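Aminofutalosine deaminase (Helicobacter pylori, PDB 7LKK) deaminates aminofutalosine in the menaquinone pathway of this bacterium, using an iron-containing active site of the metal-dependent amidohydrolase type. Local coordinates at residues Y51-L54 with T55-Y58; A360-G363 with A364-H367; E378-T381 with N382-A385; H349-P352 with L353-A357. One frame throughout, in Å; residues are numbered along the deposited sequence.

Interaction 1. Residues Y51-L54 with T55-Y58; sequences YHNL and TLKY
The methyl group of Thr55 sits over one face of the Tyr51 ring, one helical turn further on. Its CG2 lies 3.9 Å from the ring centroid, 21° off the normal, a CH-pi contact displaced toward the phenol end so that the methyl comes nearest to CZ. The Thr55 side chain is turned with CG2 beside its own backbone N and OG1 in the crowded position between N and the carbonyl carbon (chi1 57°). The methyl therefore faces Tyr51 while the hydroxyl turns back to His52, where OG1 donates to His52 O over 2.6 Å. That carbonyl is gripped twice, because Leu56 N also binds His52 O at 3.1 Å. These bonds belong to helix 51-57, a short helix joining strands 45-50 and 62-66, the outermost strands of a four-stranded mixed sheet. Leu56 slants across the His52 imidazole: CG of Leu56 lies over one face of the ring near its rim, and CD1 of Leu56 comes within 3.6 Å of His52 NE2. Leu54 and Tyr58 instead turn to the sheet, both against Ile18 and Val40, while Tyr51 meets Phe65. At the end of the helix, where Tyr58 leaves helical geometry, Tyr58 N donates to Leu54 O at 3.0 Å. The phenol oxygen of Tyr58 and the ammonium of Lys57 converge on Glu47, in a hydrogen bond and a salt bridge respectively.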
loop_
_atom_site.group_PDB
_atom_site.type_symbol
_atom_site.label_atom_id
_atom_site.label_comp_id
_atom_site.label_asym_id
_atom_site.label_seq_id
_atom_site.Cartn_x
_atom_site.Cartn_y
_atom_site.Cartn_z
ATOM N N TYR A 51 -20.236 -25.743 12.731
ATOM C CA TYR A 51 -19.139 -26.632 13.099
ATOM C C TYR A 51 -19.568 -27.638 14.160
ATOM O O TYR A 51 -19.283 -28.835 14.044
ATOM C CB TYR A 51 -17.934 -25.827 13.583
ATOM C CG TYR A 51 -16.814 -26.710 14.082
ATOM C CD1 TYR A 51 -15.966 -27.356 13.193
ATOM C CD2 TYR A 51 -16.612 -26.908 15.441
ATOM C CE1 TYR A 51 -14.945 -28.170 13.644
ATOM C CE2 TYR A 51 -15.594 -27.719 15.901
ATOM C CZ TYR A 51 -14.765 -28.348 15.000
ATOM O OH TYR A 51 -13.751 -29.155 15.461
ATOM N N HIS A 52 -20.239 -27.166 15.214
ATOM C CA HIS A 52 -20.669 -28.071 16.275
ATOM C C HIS A 52 -21.612 -29.140 15.737
ATOM O O HIS A 52 -21.457 -30.330 16.035
ATOM C CB HIS A 52 -21.338 -27.281 17.401
ATOM C CG HIS A 52 -21.817 -28.136 18.533
ATOM N ND1 HIS A 52 -20.955 -28.815 19.367
ATOM C CD2 HIS A 52 -23.067 -28.429 18.963
ATOM C CE1 HIS A 52 -21.654 -29.486 20.266
ATOM N NE2 HIS A 52 -22.939 -29.268 20.042
ATOM N N ASN A 53 -22.591 -28.734 14.924
ATOM C CA ASN A 53 -23.500 -29.700 14.317
ATOM C C ASN A 53 -22.759 -30.660 13.397
ATOM O O ASN A 53 -23.154 -31.825 13.266
ATOM C CB ASN A 53 -24.604 -28.976 13.549
ATOM C CG ASN A 53 -25.609 -28.311 14.467
ATOM O OD1 ASN A 53 -25.596 -28.522 15.679
ATOM N ND2 ASN A 53 -26.492 -27.504 13.889
ATOM N N LEU A 54 -21.688 -30.191 12.754
ATOM C CA LEU A 54 -20.901 -31.058 11.886
ATOM C C LEU A 54 -20.177 -32.132 12.691
ATOM O O LEU A 54 -20.068 -33.282 12.248
ATOM C CB LEU A 54 -19.899 -30.219 11.091
ATOM C CG LEU A 54 -19.793 -30.420 9.580
ATOM C CD1 LEU A 54 -21.159 -30.577 8.939
ATOM C CD2 LEU A 54 -19.033 -29.254 8.953
ATOM N N THR A 55 -19.680 -31.775 13.878
ATOM C CA THR A 55 -18.978 -32.747 14.710
ATOM C C THR A 55 -19.934 -33.770 15.312
ATOM O O THR A 55 -19.532 -34.909 15.574
ATOM C CB THR A 55 -18.208 -32.034 15.820
ATOM O OG1 THR A 55 -19.111 -31.230 16.588
ATOM C CG2 THR A 55 -17.115 -31.148 15.231
ATOM N N LEU A 56 -21.191 -33.387 15.546
ATOM C CA LEU A 56 -22.180 -34.356 16.006
ATOM C C LEU A 56 -22.595 -35.293 14.879
ATOM O O LEU A 56 -22.762 -36.500 15.094
ATOM C CB LEU A 56 -23.402 -33.634 16.571
ATOM C CG LEU A 56 -23.181 -32.675 17.741
ATOM C CD1 LEU A 56 -24.457 -31.901 18.035
ATOM C CD2 LEU A 56 -22.708 -33.426 18.976
ATOM N N LYS A 57 -22.767 -34.753 13.670
ATOM C CA LYS A 57 -23.149 -35.574 12.527
ATOM C C LYS A 57 -22.043 -36.544 12.133
ATOM O O LYS A 57 -22.330 -37.652 11.664
ATOM C CB LYS A 57 -23.522 -34.672 11.349
ATOM C CG LYS A 57 -24.008 -35.403 10.111
ATOM C CD LYS A 57 -24.491 -34.414 9.060
ATOM C CE LYS A 57 -25.033 -35.121 7.830
ATOM N NZ LYS A 57 -25.589 -34.156 6.842
ATOM N N TYR A 58 -20.783 -36.154 12.318
ATOM C CA TYR A 58 -19.626 -36.972 11.953
ATOM C C TYR A 58 -18.684 -37.073 13.145
ATOM O O TYR A 58 -17.594 -36.487 13.148
ATOM C CB TYR A 58 -18.910 -36.386 10.735
ATOM C CG TYR A 58 -19.792 -36.270 9.515
ATOM C CD1 TYR A 58 -20.199 -37.400 8.822
ATOM C CD2 TYR A 58 -20.224 -35.031 9.059
ATOM C CE1 TYR A 58 -21.008 -37.303 7.709
ATOM C CE2 TYR A 58 -21.035 -34.923 7.944
ATOM C CZ TYR A 58 -21.422 -36.063 7.273
ATOM O OH TYR A 58 -22.228 -35.967 6.161
#

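Interaction 2. Residues A360-G363 with A364-H367; sequences ALLG and ATRH
From Ala360 to His367 the backbone passes from helix 353-364 into helix 366-371 through an irregular turn: Ala364 N bonds to Leu361 O and only weakly to Ala360 O, and His367 N reaches five residues back to Leu362 O at 3.0 Å. Thr365, at the N-cap position of the second helix, spends its hydroxyl on the preceding one, donating from OG1 to Leu361 O at 2.9 Å. This carbonyl oxygen thus takes two bonds, with Ala364 N and Thr365 OG1 arriving from opposite faces of its plane. CG2 of Thr365 points to the Leu361 side chain, 4.2 Å from its CD1. The junction is buried against the barrel of the amidohydrolase fold, with Ala364 and Thr365 touching Phe75 and the main chain of Gly363 bonded to that of Val325. His367 folds back over the turn with its CG beside its own backbone N (chi1 -67°), which lays one ring face over Leu362. The CB of Leu362 is 4.0 Å from the imidazole centroid, a CH-pi contact set off toward the nitrogen NE2. Both ring nitrogens have partners, ND1 bonding to Val323 O and NE2 to Glu29 OE1, and these fix the rotation of the ring above the leucine. Glu29 also accepts a salt bridge from Arg366, whose extended chain leads away from the turn.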
loop_
_atom_site.group_PDB
_atom_site.type_symbol
_atom_site.label_atom_id
_atom_site.label_comp_id
_atom_site.label_asym_id
_atom_site.label_seq_id
_atom_site.Cartn_x
_atom_site.Cartn_y
_atom_site.Cartn_z
ATOM N N ALA A 360 -12.317 -6.943 -3.767
ATOM C CA ALA A 360 -10.946 -7.423 -3.608
ATOM C C ALA A 360 -10.918 -8.904 -3.251
ATOM O O ALA A 360 -10.145 -9.679 -3.829
ATOM C CB ALA A 360 -10.225 -6.595 -2.542
ATOM N N LEU A 361 -11.769 -9.320 -2.309
ATOM C CA LEU A 361 -11.784 -10.717 -1.884
ATOM C C LEU A 361 -12.229 -11.636 -3.016
ATOM O O LEU A 361 -11.590 -12.660 -3.284
ATOM C CB LEU A 361 -12.689 -10.888 -0.663
ATOM C CG LEU A 361 -12.854 -12.315 -0.133
ATOM C CD1 LEU A 361 -11.503 -12.925 0.205
ATOM C CD2 LEU A 361 -13.774 -12.341 1.084
ATOM N N LEU A 362 -13.336 -11.295 -3.683
ATOM C CA LEU A 362 -13.782 -12.095 -4.819
ATOM C C LEU A 362 -12.780 -12.038 -5.965
ATOM O O LEU A 362 -12.629 -13.014 -6.710
ATOM C CB LEU A 362 -15.160 -11.627 -5.292
ATOM C CG LEU A 362 -16.310 -11.813 -4.298
ATOM C CD1 LEU A 362 -17.641 -11.416 -4.921
ATOM C CD2 LEU A 362 -16.352 -13.242 -3.790
ATOM N N GLY A 363 -12.096 -10.903 -6.127
ATOM C CA GLY A 363 -11.045 -10.799 -7.124
ATOM C C GLY A 363 -9.868 -11.713 -6.866
ATOM O O GLY A 363 -9.130 -12.043 -7.801
ATOM N N ALA A 364 -9.667 -12.125 -5.615
ATOM C CA ALA A 364 -8.572 -13.009 -5.251
ATOM C C ALA A 364 -8.997 -14.462 -5.111
ATOM O O ALA A 364 -8.139 -15.320 -4.876
ATOM C CB ALA A 364 -7.929 -12.546 -3.939
ATOM N N THR A 365 -10.290 -14.760 -5.231
ATOM C CA THR A 365 -10.763 -16.125 -5.043
ATOM C C THR A 365 -11.608 -16.586 -6.226
ATOM O O THR A 365 -11.070 -17.099 -7.213
ATOM C CB THR A 365 -11.555 -16.248 -3.736
ATOM O OG1 THR A 365 -12.646 -15.319 -3.734
ATOM C CG2 THR A 365 -10.652 -15.968 -2.535
ATOM N N ARG A 366 -12.928 -16.392 -6.139
ATOM C CA ARG A 366 -13.841 -16.993 -7.110
ATOM C C ARG A 366 -13.569 -16.507 -8.530
ATOM O O ARG A 366 -13.585 -17.303 -9.478
ATOM C CB ARG A 366 -15.288 -16.692 -6.719
ATOM C CG ARG A 366 -16.320 -17.440 -7.541
ATOM C CD ARG A 366 -17.726 -17.221 -7.002
ATOM N NE ARG A 366 -18.662 -18.211 -7.529
ATOM C CZ ARG A 366 -19.299 -18.094 -8.690
ATOM N NH1 ARG A 366 -19.104 -17.027 -9.452
ATOM N NH2 ARG A 366 -20.128 -19.047 -9.089
ATOM N N HIS A 367 -13.314 -15.207 -8.700
ATOM C CA HIS A 367 -13.137 -14.665 -10.044
ATOM C C HIS A 367 -11.873 -15.208 -10.699
ATOM O O HIS A 367 -11.886 -15.561 -11.884
ATOM C CB HIS A 367 -13.110 -13.135 -9.995
ATOM C CG HIS A 367 -14.420 -12.524 -9.605
ATOM N ND1 HIS A 367 -14.636 -11.162 -9.604
ATOM C CD2 HIS A 367 -15.581 -13.088 -9.195
ATOM C CE1 HIS A 367 -15.874 -10.914 -9.213
ATOM N NE2 HIS A 367 -16.469 -12.067 -8.961
#

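Interaction 3. Residues E378-T381 with N382-A385; sequences EIET and NKRA
Lys383 CE approaches the carboxylate of Glu380 from well out of its plane, 3.6 Å from Glu380 OE1, while the Asn382 amide has the Thr381 carbonyl group over one face, its CG 3.4 Å from Thr381 C. The backbone from Glu380 to Lys383 forms a type II beta turn, closed by Lys383 N donating to Glu380 O at 3.1 Å. Asn382 takes the third position with the positive phi (82°) that this turn type requires. The lysine chain then folds back across the turn: CG stands beside its own backbone N and a bend at chi2 (-93°) carries the methylenes past Glu380 O toward the two glutamates. Lys383 NZ ends 4.5 Å from Glu380 OE1 and 4.6 Å from Glu378 OE2, beyond salt-bridge distance, so the attraction is probably weak and long-range, without direct contact of the charged atoms. Glu378 OE2 is instead engaged by Arg366, and the nearby ammonium of Lys370 adds a like charge close to that of Lys383. A water donates to Glu378 O at 2.7 Å and to Arg384 O at 2.8 Å, bridging the main chain on the two sides of the turn. The loop leads from helix 366-371 to strand 387-391 and lies along the small N-terminal sheet: Asn382 and Lys383 bond through their main chains to Ile45, Ala385 does so to Glu43, and Ile379 packs on Val39 of strand 37-41 and Ile48 of strand 45-50.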
loop_
_atom_site.group_PDB
_atom_site.type_symbol
_atom_site.label_atom_id
_atom_site.label_comp_id
_atom_site.label_asym_id
_atom_site.label_seq_id
_atom_site.Cartn_x
_atom_site.Cartn_y
_atom_site.Cartn_z
ATOM N N GLU A 378 -13.860 -21.105 -4.043
ATOM C CA GLU A 378 -15.134 -20.928 -3.363
ATOM C C GLU A 378 -15.370 -22.121 -2.451
ATOM O O GLU A 378 -15.061 -23.258 -2.817
ATOM C CB GLU A 378 -16.278 -20.784 -4.376
ATOM C CG GLU A 378 -17.676 -20.806 -3.774
ATOM C CD GLU A 378 -18.753 -20.546 -4.810
ATOM O OE1 GLU A 378 -19.931 -20.403 -4.424
ATOM O OE2 GLU A 378 -18.418 -20.484 -6.014
ATOM N N ILE A 379 -15.915 -21.860 -1.265
ATOM C CA ILE A 379 -16.244 -22.917 -0.315
ATOM C C ILE A 379 -17.636 -23.418 -0.681
ATOM O O ILE A 379 -18.651 -22.846 -0.275
ATOM C CB ILE A 379 -16.163 -22.431 1.134
ATOM C CG1 ILE A 379 -14.719 -22.077 1.484
ATOM C CG2 ILE A 379 -16.676 -23.500 2.086
ATOM C CD1 ILE A 379 -14.517 -21.656 2.921
ATOM N N GLU A 380 -17.677 -24.493 -1.466
ATOM C CA GLU A 380 -18.918 -25.062 -1.963
ATOM C C GLU A 380 -18.682 -26.542 -2.220
ATOM O O GLU A 380 -17.588 -26.934 -2.636
ATOM C CB GLU A 380 -19.379 -24.350 -3.242
ATOM C CG GLU A 380 -20.744 -24.780 -3.761
ATOM C CD GLU A 380 -21.106 -24.089 -5.063
ATOM O OE1 GLU A 380 -20.238 -23.388 -5.628
ATOM O OE2 GLU A 380 -22.255 -24.249 -5.527
ATOM N N THR A 381 -19.702 -27.357 -1.954
ATOM C CA THR A 381 -19.574 -28.797 -2.135
ATOM C C THR A 381 -19.175 -29.124 -3.569
ATOM O O THR A 381 -19.649 -28.494 -4.520
ATOM C CB THR A 381 -20.884 -29.504 -1.779
ATOM O OG1 THR A 381 -21.928 -29.057 -2.654
ATOM C CG2 THR A 381 -21.274 -29.206 -0.336
ATOM N N ASN A 382 -18.267 -30.090 -3.710
ATOM C CA ASN A 382 -17.692 -30.623 -4.942
ATOM C C ASN A 382 -16.552 -29.755 -5.470
ATOM O O ASN A 382 -15.900 -30.148 -6.438
ATOM C CB ASN A 382 -18.727 -30.831 -6.067
ATOM C CG ASN A 382 -19.876 -31.722 -5.638
ATOM O OD1 ASN A 382 -19.676 -32.717 -4.942
ATOM N ND2 ASN A 382 -21.088 -31.363 -6.044
ATOM N N LYS A 383 -16.291 -28.590 -4.884
ATOM C CA LYS A 383 -15.101 -27.839 -5.246
ATOM C C LYS A 383 -13.869 -28.470 -4.604
ATOM O O LYS A 383 -13.965 -29.260 -3.661
ATOM C CB LYS A 383 -15.228 -26.378 -4.816
ATOM C CG LYS A 383 -16.422 -25.653 -5.409
ATOM C CD LYS A 383 -16.050 -24.934 -6.691
ATOM C CE LYS A 383 -17.271 -24.315 -7.353
ATOM N NZ LYS A 383 -16.974 -23.869 -8.745
ATOM N N ARG A 384 -12.701 -28.121 -5.138
ATOM C CA ARG A 384 -11.455 -28.605 -4.561
ATOM C C ARG A 384 -11.308 -28.119 -3.125
ATOM O O ARG A 384 -11.740 -27.020 -2.767
ATOM C CB ARG A 384 -10.259 -28.132 -5.390
ATOM C CG ARG A 384 -10.135 -28.790 -6.755
ATOM C CD ARG A 384 -8.975 -28.179 -7.525
ATOM N NE ARG A 384 -7.809 -28.002 -6.663
ATOM C CZ ARG A 384 -6.819 -28.882 -6.554
ATOM N NH1 ARG A 384 -6.839 -30.002 -7.263
ATOM N NH2 ARG A 384 -5.802 -28.637 -5.740
ATOM N N ALA A 385 -10.687 -28.956 -2.293
ATOM C CA ALA A 385 -10.395 -28.602 -0.905
ATOM C C ALA A 385 -9.106 -27.778 -0.821
ATOM O O ALA A 385 -8.107 -28.177 -0.224
ATOM C CB ALA A 385 -10.311 -29.858 -0.047
HETATM O O HOH W 1 -12.791 -24.481 -3.483
#

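Interaction 4. Residues H349-P352 with L353-A357; sequences HNMP and LLELA
The thioether of Met351 lies over the carboxylate of Glu355, its SD above the carboxylate plane and 3.7 Å from both Glu355 CD and Glu355 OE2. This is the N-terminal end of helix 353-364, one of the outer helices of the amidohydrolase fold, with Pro352 at the N-cap position. The two side chains meet at about a right angle. Met351 runs out extended, with CG anti to its backbone N (chi1 -176°) and SD anti to CA (chi2 -178°), which carries the sulfur between Glu355 on one flank and Leu356 on the other, 4.1 Å from Leu356 CD1. Glu355 is extended and shares its direction with the Pro352 ring, whose CG approaches Glu355 OE1 at 4.1 Å. The charge of Glu355 is met chiefly by Arg317, which forms a salt bridge with OE2; the sulfur covers one face of the carboxylate, probably interacting by dispersion. Pro352 has no amide hydrogen to give, but its carbonyl starts the helical bonding: Leu356 N donates to Pro352 O at 2.8 Å. The turn also takes part in the dimer. Arg304 of the second subunit bonds through NH2 to Met351 O, and weakly to His349 O, while Leu305 of that subunit packs on Leu353. Leu356 packs on Phe345 and Leu346 of helix 338-348, and its other branch reaches His349: Leu356 CD2 lies 3.6 Å from His349 O and 3.9 Å from His349 CB.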
loop_
_atom_site.group_PDB
_atom_site.type_symbol
_atom_site.label_atom_id
_atom_site.label_comp_id
_atom_site.label_asym_id
_atom_site.label_seq_id
_atom_site.Cartn_x
_atom_site.Cartn_y
_atom_site.Cartn_z
ATOM N N HIS A 349 -8.176 2.684 -5.288
ATOM C CA HIS A 349 -9.507 2.996 -5.790
ATOM C C HIS A 349 -10.322 3.681 -4.704
ATOM O O HIS A 349 -10.254 3.299 -3.533
ATOM C CB HIS A 349 -10.218 1.729 -6.276
ATOM C CG HIS A 349 -9.420 0.938 -7.265
ATOM N ND1 HIS A 349 -9.501 1.150 -8.624
ATOM C CD2 HIS A 349 -8.519 -0.057 -7.092
ATOM C CE1 HIS A 349 -8.689 0.314 -9.246
ATOM N NE2 HIS A 349 -8.081 -0.429 -8.340
ATOM N N ASN A 350 -11.100 4.687 -5.103
ATOM C CA ASN A 350 -11.833 5.532 -4.167
ATOM C C ASN A 350 -13.257 5.047 -3.916
ATOM O O ASN A 350 -14.050 5.775 -3.309
ATOM C CB ASN A 350 -11.849 6.980 -4.671
ATOM C CG ASN A 350 -12.739 7.171 -5.888
ATOM O OD1 ASN A 350 -13.051 6.220 -6.607
ATOM N ND2 ASN A 350 -13.145 8.413 -6.129
ATOM N N MET A 351 -13.593 3.843 -4.370
ATOM C CA MET A 351 -14.877 3.236 -4.060
ATOM C C MET A 351 -15.042 3.083 -2.546
ATOM O O MET A 351 -14.053 2.919 -1.825
ATOM C CB MET A 351 -14.978 1.875 -4.746
ATOM C CG MET A 351 -16.305 1.164 -4.592
ATOM S SD MET A 351 -16.280 -0.446 -5.388
ATOM C CE MET A 351 -16.076 0.034 -7.101
ATOM N N PRO A 352 -16.289 3.176 -2.028
ATOM C CA PRO A 352 -16.533 2.866 -0.611
ATOM C C PRO A 352 -15.823 1.602 -0.150
ATOM O O PRO A 352 -15.939 0.544 -0.777
ATOM C CB PRO A 352 -18.056 2.717 -0.554
ATOM C CG PRO A 352 -18.536 3.708 -1.569
ATOM C CD PRO A 352 -17.485 3.758 -2.667
ATOM N N LEU A 353 -15.092 1.718 0.962
ATOM C CA LEU A 353 -14.108 0.702 1.327
ATOM C C LEU A 353 -14.757 -0.653 1.587
ATOM O O LEU A 353 -14.224 -1.690 1.174
ATOM C CB LEU A 353 -13.318 1.169 2.548
ATOM C CG LEU A 353 -12.133 0.313 2.992
ATOM C CD1 LEU A 353 -11.221 -0.005 1.816
ATOM C CD2 LEU A 353 -11.364 1.024 4.097
ATOM N N LEU A 354 -15.904 -0.670 2.269
ATOM C CA LEU A 354 -16.566 -1.944 2.533
ATOM C C LEU A 354 -17.009 -2.609 1.234
ATOM O O LEU A 354 -16.893 -3.831 1.082
ATOM C CB LEU A 354 -17.751 -1.740 3.476
ATOM C CG LEU A 354 -17.355 -1.427 4.921
ATOM C CD1 LEU A 354 -18.576 -1.106 5.770
ATOM C CD2 LEU A 354 -16.558 -2.576 5.525
ATOM N N GLU A 355 -17.502 -1.817 0.281
ATOM C CA GLU A 355 -17.861 -2.367 -1.022
ATOM C C GLU A 355 -16.626 -2.844 -1.777
ATOM O O GLU A 355 -16.653 -3.903 -2.416
ATOM C CB GLU A 355 -18.619 -1.321 -1.837
ATOM C CG GLU A 355 -19.194 -1.839 -3.143
ATOM C CD GLU A 355 -19.736 -0.728 -4.023
ATOM O OE1 GLU A 355 -19.994 0.378 -3.500
ATOM O OE2 GLU A 355 -19.901 -0.962 -5.239
ATOM N N LEU A 356 -15.533 -2.081 -1.703
ATOM C CA LEU A 356 -14.312 -2.449 -2.410
ATOM C C LEU A 356 -13.665 -3.691 -1.808
ATOM O O LEU A 356 -13.019 -4.462 -2.527
ATOM C CB LEU A 356 -13.331 -1.274 -2.393
ATOM C CG LEU A 356 -12.053 -1.382 -3.227
ATOM C CD1 LEU A 356 -12.393 -1.558 -4.693
ATOM C CD2 LEU A 356 -11.181 -0.155 -3.020
ATOM N N ALA A 357 -13.838 -3.908 -0.501
ATOM C CA ALA A 357 -13.264 -5.088 0.136
ATOM C C ALA A 357 -13.893 -6.367 -0.405
ATOM O O ALA A 357 -13.218 -7.396 -0.533
ATOM C CB ALA A 357 -13.430 -5.001 1.653
#

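Along the chain the order is interaction 1, interaction 4, interaction 2 and interaction 3. Interactions 4 and 2 occupy the two ends of helix 353-364, their centres 14 Å apart; the former sits at the subunit interface and the latter against the barrel. Interaction 2 touches interaction 3 through the salt bridge from Arg366 NE to Glu378 OE2 (2.7 Å), which ties the helical junction to the loop running back to the small N-terminal sheet. Interaction 1 lies on the far side of that sheet, about 18 Å from interaction 3 between centres and about 36 Å from interaction 4. The series thus spans the molecule from its peripheral sheet to its dimer face.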